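Local coordinates for putative general stress protein 26 (Jannaschia sp., PDB 2QEA), which is of unknown function but, as a pyridoxamine 5'-phosphate oxidase-like protein, probably binds a flavin nucleotide and may act as an oxidoreductase, at residues Ile140-Ala143 with His144-Glu148; Ile47-Lys50 with Gly51-Leu54; Val69-Asp72 with Gly73-Leu76. All blocks are in the same frame, centred on the assembly; numbering follows the deposited sequence.

In the fold
Followed from the N terminus, the three contacts lie in series, and none nests in or crosses another. Contact 2 comes first: at residues 47-54 it turns the chain from strand 44-49 into helix 53-57. Strand 63-71 follows, and contact 3 closes the hairpin that returns it into strand 76-87, within an antiparallel sheet consistent with the FMN-binding split barrel of pyridoxamine 5'-phosphate oxidase-like proteins. Much later, contact 1 ends helix 134-146, before the chain returns to the sheet as strand 153-159. Contacts 2 and 3 reach the same sheet, their centres about 25 Å apart and on opposite sides of the chain's centre. Contacts 1 and 3 share a side of it, and both touch the second subunit.

Contact 1. Residues Ile140-Ala143 with His144-Glu148; sequences IAKA and HLTDE. With CA (calcium ion), chain F.
The imidazole of His144 turns its edge to the preceding helical turn, with CD2 in plane with Ile140 O at 3.4 Å, while its ring stacks with Phe99 of the second subunit. This is the C-terminal end of helix 134-146. The helix ends at Thr146 and Asp147 leaves it with positive phi (57°), while Asp147 N and Glu148 N both make weak bonds to Ala143 O, that of Glu148 N being 3.5 Å long. The last regular turn is tied by His144 N to Ile140 O (3.3 Å) and Leu145 N to Ala141 O (3.2 Å). Thr146 suits the last turn because its hydroxyl adds a second bond to Lys142 O, where its own N-H bonds only weakly: with chi1 at 60°, OG1 folds back and donates at 2.7 Å, tilted 33° from the carbonyl plane. The bent chain of Lys142 brings CD against Thr146 CG2, 4.0 Å away. Ala143 is small enough to lie buried where the chain doubles back, near Ala103 of the second subunit. His144 NE2 bonds to Phe99 O of that same subunit, anchoring the helix end across the dimer. Beyond the turn, Asp147 OD1 binds a calcium ion at 2.7 Å.

Contact 2. Residues Ile47-Lys50 with Gly51-Leu54; sequences ITAK and GTDL
Between Ala49 and Thr52 the chain makes a type I beta turn, which carries it from the end of strand 44-49, paired with strand 114-129 in the sheet of the probable split barrel, into helix 53-57. The closing bond, Thr52 N to Ala49 O, is weak, at 3.3 Å. Lys50 and Gly51 fill the two corners; glycine is not demanded by its backbone angles, since a side chain would have room there. Thr52 then stands at the N-cap of the helix.

The side chain of Thr52 strengthens the turn. A chi1 of 60° sets OG1 between its own backbone N and carbonyl carbon, and from there it donates to Ala49 O at 2.7 Å. The donor lies only 16° from the carbonyl plane. The same OG1 accepts a longer bond from Thr48 OG1, 3.2 Å away. Thr48 holds its hydroxyl opposite its own backbone N (chi1 -173°), which directs it across the turn. The methyl branch of Thr52 finds an apolar neighbour too: CG2 lies 3.8 Å from Ala49 CB, a small group that lets the threonine come close. Lys50 extends its chain beside Cys115 and Arg86, and its backbone bonds to Asp113. Behind the turn, Thr48 and Leu54 both pack on Leu117 and Met32.

Two threonine hydroxyls and one carbonyl thus form a short chain of hydrogen bonds, Thr48 OG1 to Thr52 OG1 to Ala49 O. Ala49 O receives both an amide and a hydroxyl, so the junction of strand and helix is secured by side chains as well as by its weak backbone bond.

Contact 3. Residues Val69-Asp72 with Gly73-Leu76; sequences VSDD and GEGL
Asp71 lays its carboxylate alongside the start of the Glu74 side chain, OD1 3.8 Å from Glu74 CB, the two pointing the same way with their carboxylate planes 73° apart. They sit at the tip of the beta hairpin joining strands 63-71 and 76-87, which closes with a G1 beta bulge. Asp71 and Leu76 form an antiparallel hydrogen-bonded pair: Asp71 N gives to Leu76 O at 3.0 Å, and Leu76 N returns to Asp71 O at 3.2 Å. Gly75, the bulge residue, adds a weak bond to that oxygen, and its positive phi favours glycine. Aspartate suits the last strand position because its short side chain, with CG swung opposite the backbone N (chi1 -165°), reaches the amide of Glu74. An alanine here would lose the carboxylate and is likely to leave the Glu74 amide without its mate and the loop tip freer to move. Asp72 turns elsewhere, its OD1 bonding to Tyr77 OH and to Ser18 OG of the second subunit. Val69 CG1 meets Leu76 CG at 4.4 Å, and Leu76 packs on Phe9 of helix 2-13. Glu74 N meets Asp71 OD1 on the anti side at 3.0 Å, 34° out of the carboxylate plane.

Contact 1. Residues Ile140-Ala143 with His144-Glu148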
loop_
_atom_site.group_PDB
_atom_site.type_symbol
_atom_site.label_atom_id
_atom_site.label_comp_id
_atom_site.label_asym_id
_atom_site.label_seq_id
_atom_site.Cartn_x
_atom_site.Cartn_y
_atom_site.Cartn_z
ATOM N N ILE A 140 23.040 -0.433 1.454
ATOM C CA ILE A 140 23.131 0.142 2.813
ATOM C C ILE A 140 24.543 -0.076 3.373
ATOM O O ILE A 140 25.132 0.855 3.911
ATOM C CB ILE A 140 22.030 -0.399 3.788
ATOM C CG1 ILE A 140 20.713 0.370 3.613
ATOM C CG2 ILE A 140 22.415 -0.191 5.252
ATOM C CD1 ILE A 140 20.129 0.365 2.228
ATOM N N ALA A 141 25.069 -1.295 3.230
ATOM C CA ALA A 141 26.441 -1.626 3.658
ATOM C C ALA A 141 27.507 -0.809 2.905
ATOM O O ALA A 141 28.509 -0.401 3.504
ATOM C CB ALA A 141 26.713 -3.120 3.492
ATOM N N LYS A 142 27.282 -0.583 1.605
ATOM C CA LYS A 142 28.193 0.221 0.769
ATOM C C LYS A 142 28.151 1.704 1.164
ATOM O O LYS A 142 29.189 2.374 1.120
ATOM C CB LYS A 142 27.897 0.024 -0.732
ATOM C CG LYS A 142 28.941 0.630 -1.685
ATOM C CD LYS A 142 28.588 2.029 -2.215
ATOM C CE LYS A 142 27.572 1.967 -3.351
ATOM N NZ LYS A 142 28.148 1.359 -4.592
ATOM N N ALA A 143 26.963 2.197 1.541
ATOM C CA ALA A 143 26.765 3.582 2.010
ATOM C C ALA A 143 27.608 3.885 3.253
ATOM O O ALA A 143 28.245 4.938 3.323
ATOM C CB ALA A 143 25.290 3.852 2.295
ATOM N N HIS A 144 27.599 2.960 4.218
ATOM C CA HIS A 144 28.436 3.056 5.436
ATOM C C HIS A 144 29.941 3.009 5.139
ATOM O O HIS A 144 30.725 3.742 5.755
ATOM C CB HIS A 144 28.115 1.925 6.432
ATOM C CG HIS A 144 26.927 2.186 7.300
ATOM N ND1 HIS A 144 27.054 2.592 8.608
ATOM C CD2 HIS A 144 25.599 2.087 7.063
ATOM C CE1 HIS A 144 25.855 2.734 9.141
ATOM N NE2 HIS A 144 24.954 2.439 8.222
ATOM N N LEU A 145 30.329 2.135 4.210
ATOM C CA LEU A 145 31.737 1.936 3.842
ATOM C C LEU A 145 32.358 3.084 3.015
ATOM O O LEU A 145 33.572 3.253 3.046
ATOM C CB LEU A 145 31.891 0.599 3.094
ATOM C CG LEU A 145 33.280 -0.016 2.913
ATOM C CD1 LEU A 145 33.900 -0.377 4.258
ATOM C CD2 LEU A 145 33.191 -1.253 2.034
ATOM N N THR A 146 31.535 3.875 2.317
ATOM C CA THR A 146 32.007 4.957 1.428
ATOM C C THR A 146 31.656 6.412 1.809
ATOM O O THR A 146 32.136 7.326 1.134
ATOM C CB THR A 146 31.477 4.704 -0.007
ATOM O OG1 THR A 146 30.043 4.680 0.004
ATOM C CG2 THR A 146 32.001 3.378 -0.547
ATOM N N ASP A 147 30.882 6.638 2.882
ATOM C CA ASP A 147 30.401 7.997 3.275
ATOM C C ASP A 147 29.602 8.684 2.147
ATOM O O ASP A 147 29.837 9.843 1.786
ATOM C CB ASP A 147 31.535 8.903 3.847
ATOM C CG ASP A 147 31.703 8.786 5.362
ATOM O OD1 ASP A 147 31.201 7.823 5.987
ATOM O OD2 ASP A 147 32.335 9.697 5.938
ATOM N N GLU A 148 28.668 7.918 1.592
ATOM C CA GLU A 148 27.762 8.359 0.531
ATOM C C GLU A 148 26.375 7.851 0.887
ATOM O O GLU A 148 26.251 6.763 1.460
ATOM C CB GLU A 148 28.189 7.771 -0.813
ATOM C CG GLU A 148 29.573 8.221 -1.290
ATOM C CD GLU A 148 30.012 7.590 -2.613
ATOM O OE1 GLU A 148 31.012 8.072 -3.187
ATOM O OE2 GLU A 148 29.374 6.621 -3.087
HETATM CA CA CA F . 28.709 7.636 6.936
#

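Contact 2. Residues Ile47-Lys50 with Gly51-Leu54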
loop_
_atom_site.group_PDB
_atom_site.type_symbol
_atom_site.label_atom_id
_atom_site.label_comp_id
_atom_site.label_asym_id
_atom_site.label_seq_id
_atom_site.Cartn_x
_atom_site.Cartn_y
_atom_site.Cartn_z
ATOM N N ILE A 47 -11.326 -7.959 -10.558
ATOM C CA ILE A 47 -12.494 -8.849 -10.572
ATOM C C ILE A 47 -13.096 -8.764 -9.164
ATOM O O ILE A 47 -12.414 -9.088 -8.186
ATOM C CB ILE A 47 -12.107 -10.310 -10.910
ATOM C CG1 ILE A 47 -11.464 -10.389 -12.301
ATOM C CG2 ILE A 47 -13.336 -11.219 -10.860
ATOM C CD1 ILE A 47 -11.012 -11.783 -12.703
ATOM N N THR A 48 -14.353 -8.320 -9.073
ATOM C CA THR A 48 -15.067 -8.163 -7.793
ATOM C C THR A 48 -16.537 -8.606 -7.887
ATOM O O THR A 48 -17.015 -8.978 -8.961
ATOM C CB THR A 48 -14.975 -6.695 -7.303
ATOM O OG1 THR A 48 -15.535 -6.576 -5.986
ATOM C CG2 THR A 48 -15.690 -5.741 -8.265
ATOM N N ALA A 49 -17.223 -8.590 -6.742
ATOM C CA ALA A 49 -18.637 -8.973 -6.640
ATOM C C ALA A 49 -19.546 -7.771 -6.931
ATOM O O ALA A 49 -19.190 -6.639 -6.594
ATOM C CB ALA A 49 -18.936 -9.534 -5.253
ATOM N N LYS A 50 -20.705 -8.020 -7.555
ATOM C CA LYS A 50 -21.694 -6.954 -7.857
ATOM C C LYS A 50 -22.287 -6.294 -6.599
ATOM O O LYS A 50 -22.626 -5.110 -6.629
ATOM C CB LYS A 50 -22.842 -7.456 -8.751
ATOM C CG LYS A 50 -22.458 -7.724 -10.199
ATOM C CD LYS A 50 -23.697 -7.953 -11.065
ATOM C CE LYS A 50 -23.330 -8.258 -12.516
ATOM N NZ LYS A 50 -24.521 -8.608 -13.335
ATOM N N GLY A 51 -22.407 -7.062 -5.513
ATOM C CA GLY A 51 -22.915 -6.557 -4.233
ATOM C C GLY A 51 -21.982 -5.662 -3.422
ATOM O O GLY A 51 -22.427 -5.070 -2.434
ATOM N N THR A 52 -20.703 -5.564 -3.814
ATOM C CA THR A 52 -19.716 -4.725 -3.105
ATOM C C THR A 52 -19.951 -3.228 -3.337
ATOM O O THR A 52 -20.640 -2.836 -4.284
ATOM C CB THR A 52 -18.252 -5.063 -3.504
ATOM O OG1 THR A 52 -18.062 -4.847 -4.910
ATOM C CG2 THR A 52 -17.911 -6.506 -3.162
ATOM N N ASP A 53 -19.356 -2.406 -2.472
ATOM C CA ASP A 53 -19.492 -0.941 -2.546
ATOM C C ASP A 53 -18.838 -0.342 -3.796
ATOM O O ASP A 53 -19.394 0.592 -4.384
ATOM C CB ASP A 53 -18.945 -0.261 -1.278
ATOM C CG ASP A 53 -19.707 -0.652 -0.008
ATOM O OD1 ASP A 53 -20.658 -1.462 -0.069
ATOM O OD2 ASP A 53 -19.342 -0.141 1.071
ATOM N N LEU A 54 -17.677 -0.877 -4.191
ATOM C CA LEU A 54 -16.984 -0.436 -5.420
ATOM C C LEU A 54 -17.809 -0.716 -6.686
ATOM O O LEU A 54 -17.841 0.120 -7.592
ATOM C CB LEU A 54 -15.593 -1.083 -5.556
ATOM C CG LEU A 54 -14.515 -0.680 -4.549
ATOM C CD1 LEU A 54 -13.278 -1.549 -4.733
ATOM C CD2 LEU A 54 -14.160 0.802 -4.671
#

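Contact 3. Residues Val69-Asp72 with Gly73-Leu76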
loop_
_atom_site.group_PDB
_atom_site.type_symbol
_atom_site.label_atom_id
_atom_site.label_comp_id
_atom_site.label_asym_id
_atom_site.label_seq_id
_atom_site.Cartn_x
_atom_site.Cartn_y
_atom_site.Cartn_z
ATOM N N VAL A 69 -0.346 1.718 -4.201
ATOM C CA VAL A 69 0.510 0.526 -4.269
ATOM C C VAL A 69 1.727 0.727 -3.356
ATOM O O VAL A 69 2.261 1.837 -3.263
ATOM C CB VAL A 69 0.989 0.255 -5.726
ATOM C CG1 VAL A 69 1.917 -0.969 -5.795
ATOM C CG2 VAL A 69 -0.197 0.057 -6.649
ATOM N N SER A 70 2.127 -0.344 -2.668
ATOM C CA SER A 70 3.314 -0.361 -1.801
ATOM C C SER A 70 3.799 -1.811 -1.738
ATOM O O SER A 70 3.221 -2.619 -1.017
ATOM C CB SER A 70 2.984 0.184 -0.408
ATOM O OG SER A 70 4.128 0.178 0.438
ATOM N N ASP A 71 4.828 -2.128 -2.525
ATOM C CA ASP A 71 5.355 -3.495 -2.655
ATOM C C ASP A 71 6.886 -3.494 -2.522
ATOM O O ASP A 71 7.586 -2.972 -3.395
ATOM C CB ASP A 71 4.901 -4.057 -4.013
ATOM C CG ASP A 71 5.067 -5.570 -4.130
ATOM O OD1 ASP A 71 6.198 -6.083 -3.991
ATOM O OD2 ASP A 71 4.056 -6.247 -4.416
ATOM N N ASP A 72 7.388 -4.079 -1.428
ATOM C CA ASP A 72 8.834 -4.176 -1.155
ATOM C C ASP A 72 9.555 -5.169 -2.071
ATOM O O ASP A 72 10.696 -4.913 -2.469
ATOM C CB ASP A 72 9.105 -4.553 0.318
ATOM C CG ASP A 72 8.611 -3.500 1.310
ATOM O OD1 ASP A 72 8.577 -2.296 0.986
ATOM O OD2 ASP A 72 8.277 -3.884 2.447
ATOM N N GLY A 73 8.904 -6.295 -2.382
ATOM C CA GLY A 73 9.460 -7.331 -3.270
ATOM C C GLY A 73 9.817 -6.812 -4.653
ATOM O O GLY A 73 10.867 -7.167 -5.198
ATOM N N GLU A 74 8.941 -5.968 -5.201
ATOM C CA GLU A 74 9.142 -5.311 -6.501
ATOM C C GLU A 74 9.750 -3.911 -6.395
ATOM O O GLU A 74 10.325 -3.428 -7.369
ATOM C CB GLU A 74 7.814 -5.246 -7.276
ATOM C CG GLU A 74 7.270 -6.618 -7.679
ATOM C CD GLU A 74 8.198 -7.359 -8.637
ATOM O OE1 GLU A 74 8.568 -6.776 -9.683
ATOM O OE2 GLU A 74 8.542 -8.526 -8.352
ATOM N N GLY A 75 9.640 -3.271 -5.230
ATOM C CA GLY A 75 10.148 -1.913 -5.033
ATOM C C GLY A 75 9.355 -0.882 -5.823
ATOM O O GLY A 75 9.939 0.052 -6.375
ATOM N N LEU A 76 8.033 -1.078 -5.890
ATOM C CA LEU A 76 7.108 -0.190 -6.591
ATOM C C LEU A 76 6.175 0.409 -5.550
ATOM O O LEU A 76 5.465 -0.326 -4.858
ATOM C CB LEU A 76 6.296 -0.959 -7.637
ATOM C CG LEU A 76 5.284 -0.167 -8.480
ATOM C CD1 LEU A 76 5.954 0.967 -9.249
ATOM C CD2 LEU A 76 4.557 -1.097 -9.430
#